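Local coordinates for protein glutathione synthetase-like effector 30 (Gpa-GSS30-apo) (Globodera pallida, PDB 5OET) that acts as a plant-parasitic nematode effector, a neofunctionalized relative of glutathione synthetase, the ATP-dependent ligase that joins glycine to gamma-glutamylcysteine, at residues N61-F66 and S201-R206; Y92-P97 and M500-A505; E231-A236 and V308-D313; F298-D303 and F328-S333; T338-F343 and G483-G488. All blocks are in the same frame, centred on the assembly; numbering follows the deposited sequence.

Contact 1: residues N61-F66 and S201-R206; sequences NGLVKF and SRLHRR
Across a gap of 9.1 Å between CA of N61 and CA of L203, the bend that leads into strand 64-67 faces helix 196-210. The bend is an inverse gamma turn centred on L63, closed by a weak bond from V64 N to G62 O; strand 64-67 then pairs antiparallel with strand 83-90 in the large sheet of the glutathione synthetase-like fold. L63 and L203 make the apolar half: CD1 of L63 reaches CD2 of L203 at 4.2 Å, the two side chains meeting at a slant. L203 turns its CG anti to its own backbone N (chi1 179°), which sends the isobutyl group out from the helix. L63 also packs on A58 and L203 on W57, so helix 44-59 packs against both leucines. The second subunit borders the contact: V64 and F66 pack on its L59, and R206, already paired with D53 of its own chain, makes a salt bridge to E270 of the other chain. The outer half is polar but loose. N61 binds the carbonyl of W57 through ND2, while its OD1 stands 4.1 Å from NH2 of R202, the amide and guanidinium planes being 88° apart.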
# COMPACT_ATOMS: atom_id res chain seq x y z
N ASN A 61 1.45 -1.60 -1.39
CA ASN A 61 0.02 -1.87 -1.52
C ASN A 61 -0.64 -2.44 -0.28
O ASN A 61 -1.62 -3.17 -0.39
CB ASN A 61 -0.18 -2.77 -2.71
CG ASN A 61 0.02 -2.03 -3.98
OD1 ASN A 61 -0.82 -1.22 -4.33
ND2 ASN A 61 1.15 -2.23 -4.64
N GLY A 62 -0.11 -2.10 0.89
CA GLY A 62 -0.77 -2.41 2.14
C GLY A 62 -0.69 -3.84 2.66
O GLY A 62 -1.35 -4.17 3.65
N LEU A 63 0.16 -4.66 2.04
CA LEU A 63 0.37 -6.04 2.51
C LEU A 63 1.41 -6.00 3.60
O LEU A 63 2.52 -6.49 3.44
CB LEU A 63 0.76 -6.95 1.36
CG LEU A 63 -0.38 -7.20 0.36
CD1 LEU A 63 0.15 -8.03 -0.80
CD2 LEU A 63 -1.58 -7.85 1.03
N VAL A 64 1.01 -5.40 4.71
CA VAL A 64 1.92 -5.05 5.79
C VAL A 64 1.21 -5.23 7.13
O VAL A 64 -0.03 -5.33 7.17
CB VAL A 64 2.46 -3.58 5.63
CG1 VAL A 64 3.49 -3.50 4.51
CG2 VAL A 64 1.35 -2.56 5.39
N LYS A 65 2.01 -5.29 8.19
CA LYS A 65 1.49 -5.25 9.56
C LYS A 65 2.40 -4.37 10.43
O LYS A 65 3.58 -4.18 10.11
CB LYS A 65 1.44 -6.66 10.16
CG LYS A 65 2.81 -7.23 10.51
CD LYS A 65 2.92 -8.74 10.67
CE LYS A 65 1.98 -9.30 11.71
NZ LYS A 65 2.54 -10.58 12.26
N PHE A 66 1.88 -3.90 11.56
CA PHE A 66 2.72 -3.22 12.55
C PHE A 66 3.62 -4.21 13.31
O PHE A 66 3.19 -5.31 13.63
CB PHE A 66 1.86 -2.41 13.51
CG PHE A 66 1.14 -1.25 12.88
CD1 PHE A 66 1.85 -0.10 12.50
CD2 PHE A 66 -0.25 -1.27 12.70
CE1 PHE A 66 1.20 0.99 11.92
CE2 PHE A 66 -0.90 -0.18 12.13
CZ PHE A 66 -0.18 0.95 11.74
N SER A 201 -4.27 -11.49 -4.06
CA SER A 201 -4.91 -11.89 -5.30
C SER A 201 -4.33 -11.08 -6.46
O SER A 201 -3.88 -11.65 -7.44
CB SER A 201 -6.43 -11.72 -5.17
OG SER A 201 -7.14 -12.23 -6.26
N ARG A 202 -4.29 -9.76 -6.31
CA ARG A 202 -3.68 -8.87 -7.31
C ARG A 202 -2.17 -9.08 -7.47
O ARG A 202 -1.65 -8.99 -8.60
CB ARG A 202 -3.97 -7.37 -7.02
CG ARG A 202 -5.40 -6.94 -7.37
CD ARG A 202 -5.58 -5.42 -7.43
NE ARG A 202 -5.29 -4.80 -6.13
CZ ARG A 202 -4.50 -3.74 -5.90
NH1 ARG A 202 -3.92 -3.07 -6.92
NH2 ARG A 202 -4.32 -3.33 -4.63
N LEU A 203 -1.48 -9.31 -6.36
CA LEU A 203 -0.03 -9.55 -6.39
C LEU A 203 0.30 -10.71 -7.31
O LEU A 203 1.16 -10.60 -8.17
CB LEU A 203 0.53 -9.84 -4.99
CG LEU A 203 2.04 -10.13 -4.92
CD1 LEU A 203 2.87 -9.12 -5.71
CD2 LEU A 203 2.49 -10.18 -3.47
N HIS A 204 -0.39 -11.82 -7.09
CA HIS A 204 -0.11 -13.06 -7.80
C HIS A 204 -0.58 -13.05 -9.24
O HIS A 204 0.03 -13.71 -10.06
CB HIS A 204 -0.70 -14.25 -7.06
CG HIS A 204 0.08 -14.66 -5.86
ND1 HIS A 204 -0.39 -15.57 -4.94
CD2 HIS A 204 1.31 -14.29 -5.43
CE1 HIS A 204 0.52 -15.74 -4.00
NE2 HIS A 204 1.56 -14.97 -4.27
N ARG A 205 -1.66 -12.33 -9.55
CA ARG A 205 -2.08 -12.18 -10.95
C ARG A 205 -0.99 -11.44 -11.74
O ARG A 205 -0.73 -11.73 -12.90
CB ARG A 205 -3.41 -11.47 -11.05
CG ARG A 205 -4.06 -11.52 -12.44
CD ARG A 205 -5.29 -10.61 -12.57
NE ARG A 205 -6.16 -10.73 -11.39
CZ ARG A 205 -7.11 -11.64 -11.20
NH1 ARG A 205 -7.38 -12.57 -12.12
NH2 ARG A 205 -7.79 -11.64 -10.06
N ARG A 206 -0.34 -10.50 -11.06
CA ARG A 206 0.72 -9.70 -11.62
C ARG A 206 1.99 -10.53 -11.86
O ARG A 206 2.57 -10.44 -12.93
CB ARG A 206 0.99 -8.50 -10.71
CG ARG A 206 1.98 -7.49 -11.25
CD ARG A 206 2.33 -6.43 -10.20
NE ARG A 206 3.65 -5.89 -10.51
CZ ARG A 206 4.82 -6.35 -10.04
NH1 ARG A 206 4.89 -7.35 -9.16
NH2 ARG A 206 5.94 -5.76 -10.45

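Contact 2: residues Y92-P97 and M500-A505; sequences YPSPFP and MKSKLA
OG of S94 is gripped by ND2 of N456 and by OD2 of D520, and across the contact OG of S502 turns to the same D520 oxygen. The two hydroxyl oxygens stand 3.8 Å apart, S94 OG to S502 OG, so the buried serines are joined through the shared carboxylate and not to each other. Each OG, set beside its own backbone N (chi1 -70° in S94 and -66° in S502), is thereby brought within bonding distance of D520. D520 belongs to strand 517-524, which runs parallel to strand 94-96 on one flank and antiparallel to strand 490-504 on the other; the contact thus spans next-but-one strands of the large mixed sheet, with CA of S94 and CA of S502 8.3 Å apart. Beside the polar pair lies a Met-aromatic contact. M500 folds back at its last torsion (chi3 -82°) and brings CE obliquely onto the F96 ring, 3.6 Å from CD1 of F96 and 4.1 Å from the ring centroid, an off-centre CH-pi approach. Its SD is farther off, 5.4 Å from that centroid. CD of P97 lies on the other side of the ring plane, 3.8 Å from it, while L475 of strand 469-484 also touches the F96 side chain.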
# COMPACT_ATOMS: atom_id res chain seq x y z
N TYR A 92 4.52 -17.32 -6.09
CA TYR A 92 3.60 -17.63 -7.15
C TYR A 92 2.40 -18.32 -6.54
O TYR A 92 2.49 -18.88 -5.44
CB TYR A 92 4.27 -18.53 -8.20
CG TYR A 92 5.25 -17.79 -9.08
CD1 TYR A 92 4.80 -16.90 -10.04
CD2 TYR A 92 6.64 -17.96 -8.93
CE1 TYR A 92 5.69 -16.19 -10.84
CE2 TYR A 92 7.55 -17.26 -9.73
CZ TYR A 92 7.06 -16.36 -10.69
OH TYR A 92 7.92 -15.66 -11.51
N PRO A 93 1.26 -18.26 -7.24
CA PRO A 93 0.08 -18.91 -6.69
C PRO A 93 0.24 -20.42 -6.74
O PRO A 93 0.80 -20.94 -7.69
CB PRO A 93 -1.06 -18.40 -7.58
CG PRO A 93 -0.42 -17.89 -8.82
CD PRO A 93 1.01 -17.60 -8.53
N SER A 94 -0.19 -21.10 -5.69
CA SER A 94 -0.04 -22.55 -5.59
C SER A 94 -1.18 -23.19 -6.38
O SER A 94 -2.29 -22.66 -6.39
CB SER A 94 -0.10 -23.02 -4.14
OG SER A 94 1.07 -22.62 -3.42
N PRO A 95 -0.90 -24.32 -7.07
CA PRO A 95 -1.97 -24.98 -7.82
C PRO A 95 -3.02 -25.62 -6.91
O PRO A 95 -2.70 -26.08 -5.81
CB PRO A 95 -1.24 -26.04 -8.64
CG PRO A 95 0.02 -26.28 -7.91
CD PRO A 95 0.40 -24.99 -7.25
N PHE A 96 -4.26 -25.63 -7.37
CA PHE A 96 -5.39 -26.12 -6.59
C PHE A 96 -6.46 -26.63 -7.58
O PHE A 96 -6.72 -25.97 -8.61
CB PHE A 96 -5.95 -25.01 -5.65
CG PHE A 96 -6.77 -25.53 -4.50
CD1 PHE A 96 -6.17 -25.95 -3.32
CD2 PHE A 96 -8.16 -25.64 -4.60
CE1 PHE A 96 -6.92 -26.46 -2.27
CE2 PHE A 96 -8.93 -26.15 -3.55
CZ PHE A 96 -8.30 -26.56 -2.39
N PRO A 97 -7.06 -27.81 -7.31
CA PRO A 97 -8.08 -28.34 -8.21
C PRO A 97 -9.28 -27.42 -8.43
O PRO A 97 -9.84 -26.96 -7.46
CB PRO A 97 -8.51 -29.63 -7.52
CG PRO A 97 -7.27 -30.09 -6.85
CD PRO A 97 -6.60 -28.83 -6.36
N MET A 500 -5.94 -18.04 0.65
CA MET A 500 -5.20 -19.28 0.82
C MET A 500 -4.01 -19.05 1.72
O MET A 500 -3.49 -17.95 1.77
CB MET A 500 -4.78 -19.81 -0.54
CG MET A 500 -4.18 -21.20 -0.57
SD MET A 500 -4.23 -21.90 -2.24
CE MET A 500 -5.91 -22.49 -2.23
N LYS A 501 -3.63 -20.07 2.44
CA LYS A 501 -2.45 -20.02 3.29
C LYS A 501 -1.71 -21.32 3.11
O LYS A 501 -2.32 -22.36 3.16
CB LYS A 501 -2.83 -19.81 4.77
CG LYS A 501 -3.25 -18.40 5.13
CD LYS A 501 -2.14 -17.57 5.79
CE LYS A 501 -2.13 -17.71 7.31
NZ LYS A 501 -1.09 -16.85 7.95
N SER A 502 -0.40 -21.25 2.88
CA SER A 502 0.46 -22.42 2.74
C SER A 502 1.39 -22.50 3.92
O SER A 502 1.90 -21.48 4.36
CB SER A 502 1.27 -22.33 1.47
OG SER A 502 0.43 -22.41 0.35
N LYS A 503 1.60 -23.72 4.42
CA LYS A 503 2.59 -23.99 5.46
C LYS A 503 3.56 -25.00 4.91
O LYS A 503 3.24 -25.66 3.93
CB LYS A 503 1.93 -24.51 6.74
CG LYS A 503 1.15 -25.81 6.62
CD LYS A 503 1.08 -26.53 7.97
CE LYS A 503 0.12 -27.70 7.97
NZ LYS A 503 -1.24 -27.31 7.49
N LEU A 504 4.74 -25.12 5.51
CA LEU A 504 5.66 -26.22 5.22
C LEU A 504 5.04 -27.58 5.51
O LEU A 504 4.30 -27.73 6.48
CB LEU A 504 6.90 -26.15 6.11
CG LEU A 504 7.92 -25.06 5.90
CD1 LEU A 504 9.12 -25.38 6.79
CD2 LEU A 504 8.34 -24.93 4.44
N ALA A 505 5.36 -28.54 4.65
CA ALA A 505 5.12 -29.95 4.93
C ALA A 505 6.40 -30.56 5.54
O ALA A 505 6.34 -31.45 6.39
CB ALA A 505 4.75 -30.66 3.64

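Contact 3: residues E231-A236 and V308-D313; sequences ETLYQA and VAVVFD
From its CB, L233 points at V310 and F312, carrying helix 225-240 onto one face of a mostly parallel sheet, an arrangement consistent with a Rossmann-like alpha/beta unit. CG lies anti to the carbonyl carbon (chi1 -76°), and from there the two methyls part. CD2 settles 3.7 Å from CG1 of V310 and 3.9 Å from CG of F312, bridging the two strand residues. CD1 lies over one face of the F312 ring, displaced toward its rim: a CH-pi contact of 4.1 Å to the ring centroid, 21° off the normal. The leucine and the ring cross nearly at right angles, and F249 of the adjoining strand 246-251 meets the same ring with its plane about perpendicular. The helix segment and strand 310-313 run roughly antiparallel, 150° between their directions and 9.8 Å between axes. One turn after L233, A236 comes closer to the strand, its CA 6.8 Å from CA of V310, and its CB touches the second methyl of that valine, CG2, at 3.9 Å.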
# COMPACT_ATOMS: atom_id res chain seq x y z
N GLU A 231 -19.59 -3.71 1.98
CA GLU A 231 -20.99 -3.80 1.52
C GLU A 231 -21.93 -4.33 2.59
O GLU A 231 -23.09 -3.95 2.62
CB GLU A 231 -21.14 -4.67 0.28
CG GLU A 231 -20.57 -4.09 -1.02
CD GLU A 231 -20.45 -5.12 -2.17
OE1 GLU A 231 -20.48 -4.70 -3.35
OE2 GLU A 231 -20.32 -6.36 -1.90
N THR A 232 -21.42 -5.18 3.47
CA THR A 232 -22.21 -5.78 4.55
C THR A 232 -22.37 -4.82 5.74
O THR A 232 -23.44 -4.77 6.37
CB THR A 232 -21.59 -7.12 5.00
OG1 THR A 232 -21.44 -7.98 3.87
CG2 THR A 232 -22.45 -7.81 6.03
N LEU A 233 -21.30 -4.09 6.08
CA LEU A 233 -21.37 -3.01 7.08
C LEU A 233 -22.33 -1.88 6.67
O LEU A 233 -23.11 -1.40 7.49
CB LEU A 233 -19.98 -2.41 7.36
CG LEU A 233 -19.04 -3.24 8.25
CD1 LEU A 233 -17.61 -2.71 8.11
CD2 LEU A 233 -19.48 -3.21 9.72
N TYR A 234 -22.25 -1.45 5.41
CA TYR A 234 -23.19 -0.47 4.86
C TYR A 234 -24.65 -0.93 4.99
O TYR A 234 -25.51 -0.15 5.40
CB TYR A 234 -22.88 -0.20 3.39
CG TYR A 234 -23.79 0.82 2.73
CD1 TYR A 234 -23.71 2.14 3.07
CD2 TYR A 234 -24.70 0.46 1.74
CE1 TYR A 234 -24.50 3.11 2.44
CE2 TYR A 234 -25.52 1.40 1.15
CZ TYR A 234 -25.41 2.72 1.51
OH TYR A 234 -26.21 3.64 0.91
N GLN A 235 -24.93 -2.19 4.64
CA GLN A 235 -26.28 -2.74 4.79
C GLN A 235 -26.68 -2.83 6.26
O GLN A 235 -27.83 -2.61 6.56
CB GLN A 235 -26.42 -4.11 4.14
CG GLN A 235 -26.30 -4.13 2.63
CD GLN A 235 -27.43 -3.40 1.94
OE1 GLN A 235 -28.59 -3.59 2.26
NE2 GLN A 235 -27.08 -2.55 1.00
N ALA A 236 -25.75 -3.13 7.16
CA ALA A 236 -26.05 -3.12 8.60
C ALA A 236 -26.40 -1.71 9.11
O ALA A 236 -27.37 -1.52 9.85
CB ALA A 236 -24.91 -3.70 9.41
N VAL A 308 -24.29 4.68 18.02
CA VAL A 308 -23.48 3.69 17.33
C VAL A 308 -24.45 2.69 16.75
O VAL A 308 -25.16 2.03 17.50
CB VAL A 308 -22.49 3.00 18.27
CG1 VAL A 308 -21.73 1.90 17.55
CG2 VAL A 308 -21.50 3.99 18.86
N ALA A 309 -24.47 2.59 15.42
CA ALA A 309 -25.35 1.67 14.69
C ALA A 309 -24.79 0.24 14.66
O ALA A 309 -25.54 -0.73 14.80
CB ALA A 309 -25.59 2.18 13.28
N VAL A 310 -23.48 0.12 14.45
CA VAL A 310 -22.80 -1.15 14.29
C VAL A 310 -21.56 -1.15 15.15
O VAL A 310 -20.79 -0.21 15.08
CB VAL A 310 -22.33 -1.34 12.84
CG1 VAL A 310 -21.69 -2.71 12.64
CG2 VAL A 310 -23.49 -1.12 11.89
N VAL A 311 -21.36 -2.19 15.95
CA VAL A 311 -20.07 -2.37 16.61
C VAL A 311 -19.28 -3.46 15.89
O VAL A 311 -19.56 -4.64 16.02
CB VAL A 311 -20.19 -2.69 18.10
CG1 VAL A 311 -18.81 -2.89 18.72
CG2 VAL A 311 -20.87 -1.54 18.81
N PHE A 312 -18.30 -3.03 15.11
CA PHE A 312 -17.45 -3.95 14.40
C PHE A 312 -16.32 -4.36 15.34
O PHE A 312 -15.41 -3.59 15.62
CB PHE A 312 -16.99 -3.27 13.11
CG PHE A 312 -16.47 -4.21 12.05
CD1 PHE A 312 -16.98 -5.50 11.86
CD2 PHE A 312 -15.46 -3.78 11.20
CE1 PHE A 312 -16.48 -6.32 10.86
CE2 PHE A 312 -14.94 -4.60 10.20
CZ PHE A 312 -15.45 -5.87 10.03
N ASP A 313 -16.45 -5.56 15.91
CA ASP A 313 -15.48 -6.15 16.85
C ASP A 313 -14.23 -6.64 16.08
O ASP A 313 -14.31 -7.52 15.21
CB ASP A 313 -16.08 -7.35 17.66
CG ASP A 313 -16.47 -6.98 19.13
OD1 ASP A 313 -15.69 -6.27 19.78
OD2 ASP A 313 -17.53 -7.43 19.67

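Contact 4: residues F298-D303 and F328-S333; sequences FSLILD and FVIDHS
L300 meets I330 branch against branch: CD1 of L300 lies 4.0 Å from CG1 of I330, and CD2 of L300 the same distance from CG2 of I330. Beside this apolar pair the backbone at S333 comes up to F298, whose carbonyl O lies 3.2 Å from CA of S333, a CA-H...O contact of poor geometry (120° at H). The next layer fixes S333. Its OG, held between the backbone N and the carbonyl carbon (chi1 79°), donates to I330 O at 2.6 Å and so folds back over the last turn of the helix, the hydroxyl standing 24° off the plane of the carbonyl. That hydroxyl also rests 4.0 Å from CB of L300. A backbone bond between F298 and T334 continues the link between the two segments. Farther out, L300 and I330 both pack on V311 of strand 306-314. Strand 300-302 lies between strands 291-293 and 306-314, antiparallel to both, while helix 325-331 packs on this sheet and places F328 against helix 141-150.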
# COMPACT_ATOMS: atom_id res chain seq x y z
N PHE A 298 -31.55 2.01 25.62
CA PHE A 298 -30.53 0.97 25.60
C PHE A 298 -29.64 1.05 24.37
O PHE A 298 -29.03 0.04 23.98
CB PHE A 298 -31.12 -0.42 25.78
CG PHE A 298 -31.88 -0.58 27.05
CD1 PHE A 298 -31.21 -0.54 28.28
CD2 PHE A 298 -33.26 -0.72 27.04
CE1 PHE A 298 -31.91 -0.66 29.47
CE2 PHE A 298 -33.96 -0.88 28.22
CZ PHE A 298 -33.28 -0.83 29.44
N SER A 299 -29.49 2.24 23.81
CA SER A 299 -28.62 2.42 22.66
C SER A 299 -27.23 2.74 23.17
O SER A 299 -27.07 3.29 24.25
CB SER A 299 -29.17 3.48 21.69
OG SER A 299 -29.08 4.77 22.20
N LEU A 300 -26.23 2.35 22.39
CA LEU A 300 -24.83 2.53 22.74
C LEU A 300 -24.41 3.89 22.22
O LEU A 300 -24.60 4.17 21.03
CB LEU A 300 -23.98 1.43 22.11
CG LEU A 300 -22.49 1.37 22.45
CD1 LEU A 300 -22.27 0.90 23.88
CD2 LEU A 300 -21.80 0.43 21.47
N ILE A 301 -23.84 4.71 23.10
CA ILE A 301 -23.45 6.07 22.77
C ILE A 301 -21.95 6.29 22.97
O ILE A 301 -21.38 5.79 23.92
CB ILE A 301 -24.32 7.04 23.60
CG1 ILE A 301 -25.75 7.04 23.02
CG2 ILE A 301 -23.76 8.45 23.61
CD1 ILE A 301 -26.78 7.05 24.09
N LEU A 302 -21.33 7.03 22.05
CA LEU A 302 -19.90 7.32 22.04
C LEU A 302 -19.72 8.80 22.30
O LEU A 302 -20.33 9.61 21.63
CB LEU A 302 -19.30 6.97 20.68
CG LEU A 302 -17.85 7.41 20.38
CD1 LEU A 302 -16.84 6.53 21.10
CD2 LEU A 302 -17.59 7.41 18.90
N ASP A 303 -18.86 9.14 23.27
CA ASP A 303 -18.62 10.53 23.72
C ASP A 303 -19.90 11.31 24.03
O ASP A 303 -20.03 12.49 23.68
CB ASP A 303 -17.81 11.30 22.68
CG ASP A 303 -16.54 10.58 22.29
OD1 ASP A 303 -15.92 9.97 23.18
OD2 ASP A 303 -16.17 10.64 21.10
N PHE A 328 -20.11 -7.07 27.04
CA PHE A 328 -21.49 -7.55 27.20
C PHE A 328 -22.47 -6.41 27.46
O PHE A 328 -23.64 -6.53 27.11
CB PHE A 328 -21.57 -8.67 28.25
CG PHE A 328 -21.09 -10.01 27.72
CD1 PHE A 328 -19.73 -10.27 27.57
CD2 PHE A 328 -22.00 -11.00 27.35
CE1 PHE A 328 -19.28 -11.49 27.06
CE2 PHE A 328 -21.57 -12.22 26.87
CZ PHE A 328 -20.21 -12.47 26.72
N VAL A 329 -21.99 -5.30 28.03
CA VAL A 329 -22.73 -4.03 28.00
C VAL A 329 -22.98 -3.57 26.54
O VAL A 329 -24.08 -3.12 26.22
CB VAL A 329 -22.03 -2.93 28.86
CG1 VAL A 329 -22.50 -1.53 28.50
CG2 VAL A 329 -22.26 -3.21 30.34
N ILE A 330 -21.98 -3.70 25.68
CA ILE A 330 -22.18 -3.48 24.23
C ILE A 330 -23.13 -4.54 23.63
O ILE A 330 -23.99 -4.21 22.81
CB ILE A 330 -20.84 -3.53 23.46
CG1 ILE A 330 -19.94 -2.37 23.88
CG2 ILE A 330 -21.07 -3.48 21.95
CD1 ILE A 330 -18.47 -2.62 23.59
N ASP A 331 -22.96 -5.80 24.02
CA ASP A 331 -23.77 -6.90 23.48
C ASP A 331 -25.26 -6.77 23.82
O ASP A 331 -26.10 -7.14 23.00
CB ASP A 331 -23.23 -8.26 23.95
CG ASP A 331 -23.46 -9.37 22.91
OD1 ASP A 331 -24.56 -9.96 22.89
OD2 ASP A 331 -22.54 -9.62 22.12
N HIS A 332 -25.57 -6.26 25.01
CA HIS A 332 -26.95 -6.01 25.44
C HIS A 332 -27.29 -4.53 25.23
O HIS A 332 -27.48 -3.76 26.16
CB HIS A 332 -27.13 -6.47 26.89
CG HIS A 332 -28.54 -6.85 27.23
ND1 HIS A 332 -29.13 -6.59 28.45
CD2 HIS A 332 -29.47 -7.53 26.50
CE1 HIS A 332 -30.34 -7.12 28.47
NE2 HIS A 332 -30.59 -7.66 27.29
N SER A 333 -27.35 -4.14 23.96
CA SER A 333 -27.64 -2.77 23.56
C SER A 333 -28.19 -2.83 22.15
O SER A 333 -28.12 -3.88 21.52
CB SER A 333 -26.38 -1.93 23.56
OG SER A 333 -25.62 -2.18 22.38

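Contact 5: residues T338-F343 and G483-G488; sequences TPPYIF and GNMETG
P340, I342 and F343 receive the side chain of M485, the only residue of 483-488 to touch them. On the packed side CE of M485 lies 3.5 Å from CG of P340, the two side chains lying alongside and pointing opposite ways. SD comes to the edge of the F343 ring, 3.6 Å from CE1 of F343 and 5.0 Å from the centroid, 80° off the normal: a Met-aromatic contact. A bend at the last torsion of M485 (chi3 -73°) turns CE toward the proline while SD stays beside the ring. CB of P339, which follows a cis peptide bond, lies over one face of that ring near its rim, 3.7 Å above the plane, and F116 of helix 98-119 touches both F343 and M485. I342 marks the looser margin, its CG2 4.3 Å from SD of M485. On the solvent side, past M485, E486 and T487 are exposed, and the turn there is held by its own bonds. OD1 of N484 accepts from E486 N at 2.8 Å, an Asx turn, and from T487 N at 3.0 Å; the backbone bond G488 N to N484 O also closes the turn of the beta hairpin between antiparallel strands 469-484 and 490-504.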
# COMPACT_ATOMS: atom_id res chain seq x y z
N THR A 338 -21.26 -7.95 15.48
CA THR A 338 -20.60 -8.51 14.28
C THR A 338 -19.65 -9.68 14.59
O THR A 338 -18.45 -9.55 14.36
CB THR A 338 -19.75 -7.40 13.58
OG1 THR A 338 -18.67 -7.02 14.45
CG2 THR A 338 -20.60 -6.15 13.22
N PRO A 339 -20.14 -10.82 15.08
CA PRO A 339 -21.53 -11.05 15.39
C PRO A 339 -21.73 -11.00 16.89
O PRO A 339 -20.77 -10.87 17.63
CB PRO A 339 -21.75 -12.47 14.85
CG PRO A 339 -20.43 -13.14 15.05
CD PRO A 339 -19.38 -12.07 15.20
N PRO A 340 -22.97 -11.13 17.35
CA PRO A 340 -23.14 -11.15 18.80
C PRO A 340 -22.49 -12.35 19.46
O PRO A 340 -22.16 -13.31 18.79
CB PRO A 340 -24.67 -11.14 19.00
CG PRO A 340 -25.27 -11.40 17.66
CD PRO A 340 -24.25 -11.02 16.63
N TYR A 341 -22.33 -12.30 20.77
CA TYR A 341 -21.56 -13.31 21.50
C TYR A 341 -22.07 -14.74 21.36
O TYR A 341 -21.26 -15.66 21.34
CB TYR A 341 -21.38 -12.94 22.98
CG TYR A 341 -20.01 -12.43 23.27
CD1 TYR A 341 -18.94 -13.31 23.37
CD2 TYR A 341 -19.74 -11.06 23.38
CE1 TYR A 341 -17.65 -12.85 23.61
CE2 TYR A 341 -18.46 -10.58 23.63
CZ TYR A 341 -17.41 -11.50 23.74
OH TYR A 341 -16.12 -11.08 23.98
N ILE A 342 -23.38 -14.92 21.22
CA ILE A 342 -24.00 -16.24 21.00
C ILE A 342 -23.30 -17.06 19.90
O ILE A 342 -23.25 -18.30 19.98
CB ILE A 342 -25.52 -16.13 20.72
CG1 ILE A 342 -26.19 -17.50 20.68
CG2 ILE A 342 -25.81 -15.42 19.40
CD1 ILE A 342 -26.11 -18.27 21.97
N PHE A 343 -22.75 -16.37 18.89
CA PHE A 343 -22.09 -17.05 17.78
C PHE A 343 -20.78 -17.68 18.17
O PHE A 343 -20.37 -18.67 17.55
CB PHE A 343 -21.88 -16.09 16.61
CG PHE A 343 -23.11 -15.84 15.82
CD1 PHE A 343 -24.12 -15.06 16.32
CD2 PHE A 343 -23.27 -16.40 14.58
CE1 PHE A 343 -25.26 -14.81 15.59
CE2 PHE A 343 -24.41 -16.17 13.85
CZ PHE A 343 -25.41 -15.37 14.35
N GLY A 483 -28.95 -10.89 9.19
CA GLY A 483 -30.11 -11.69 9.55
C GLY A 483 -30.70 -11.28 10.86
O GLY A 483 -30.03 -10.65 11.68
N ASN A 484 -31.97 -11.65 11.05
CA ASN A 484 -32.73 -11.33 12.25
C ASN A 484 -32.83 -12.58 13.08
O ASN A 484 -33.40 -13.56 12.64
CB ASN A 484 -34.12 -10.83 11.87
CG ASN A 484 -34.99 -10.52 13.08
OD1 ASN A 484 -35.18 -11.36 13.96
ND2 ASN A 484 -35.52 -9.32 13.11
N MET A 485 -32.34 -12.54 14.31
CA MET A 485 -32.25 -13.74 15.13
C MET A 485 -33.50 -14.13 15.88
O MET A 485 -33.51 -15.19 16.52
CB MET A 485 -31.12 -13.58 16.12
CG MET A 485 -29.81 -13.32 15.43
SD MET A 485 -28.53 -13.58 16.64
CE MET A 485 -28.74 -12.11 17.64
N GLU A 486 -34.53 -13.30 15.84
CA GLU A 486 -35.81 -13.60 16.51
C GLU A 486 -36.73 -14.35 15.58
O GLU A 486 -37.44 -15.24 16.01
CB GLU A 486 -36.49 -12.32 17.04
CG GLU A 486 -36.36 -12.15 18.55
CD GLU A 486 -36.44 -10.70 18.98
OE1 GLU A 486 -37.40 -10.01 18.55
OE2 GLU A 486 -35.54 -10.25 19.73
N THR A 487 -36.72 -13.96 14.31
CA THR A 487 -37.45 -14.67 13.25
C THR A 487 -36.60 -15.76 12.56
O THR A 487 -37.14 -16.77 12.12
CB THR A 487 -37.96 -13.66 12.19
OG1 THR A 487 -36.85 -13.00 11.55
CG2 THR A 487 -38.82 -12.60 12.85
N GLY A 488 -35.28 -15.57 12.49
CA GLY A 488 -34.39 -16.46 11.72
C GLY A 488 -34.40 -16.20 10.22
O GLY A 488 -33.92 -17.02 9.45

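Contacts 2, 3 and 4 are buried, whereas contacts 1 and 5 are partly open; contact 1 alone borders the second subunit. Contacts 1, 2 and 5 all reach the large mixed sheet, with contacts 2 and 5 at strands that are neighbours in it. Contact 3 lies on strand 306-314 of the smaller sheet, which points V310 and F312 to one helix and V311 away from it; contact 4 packs against that strand through V311. T338 ties contact 5 to contact 3 through V311 O and D313 N, and D331 ties it to contact 4 through Y341 N. Contact 3 is wholly apolar packing; contact 4 mixes an apolar pair with backbone and serine contacts. Methionine meets phenylalanine in 2 and 5, and contact 2 adds two buried serines bonded to a shared carboxylate.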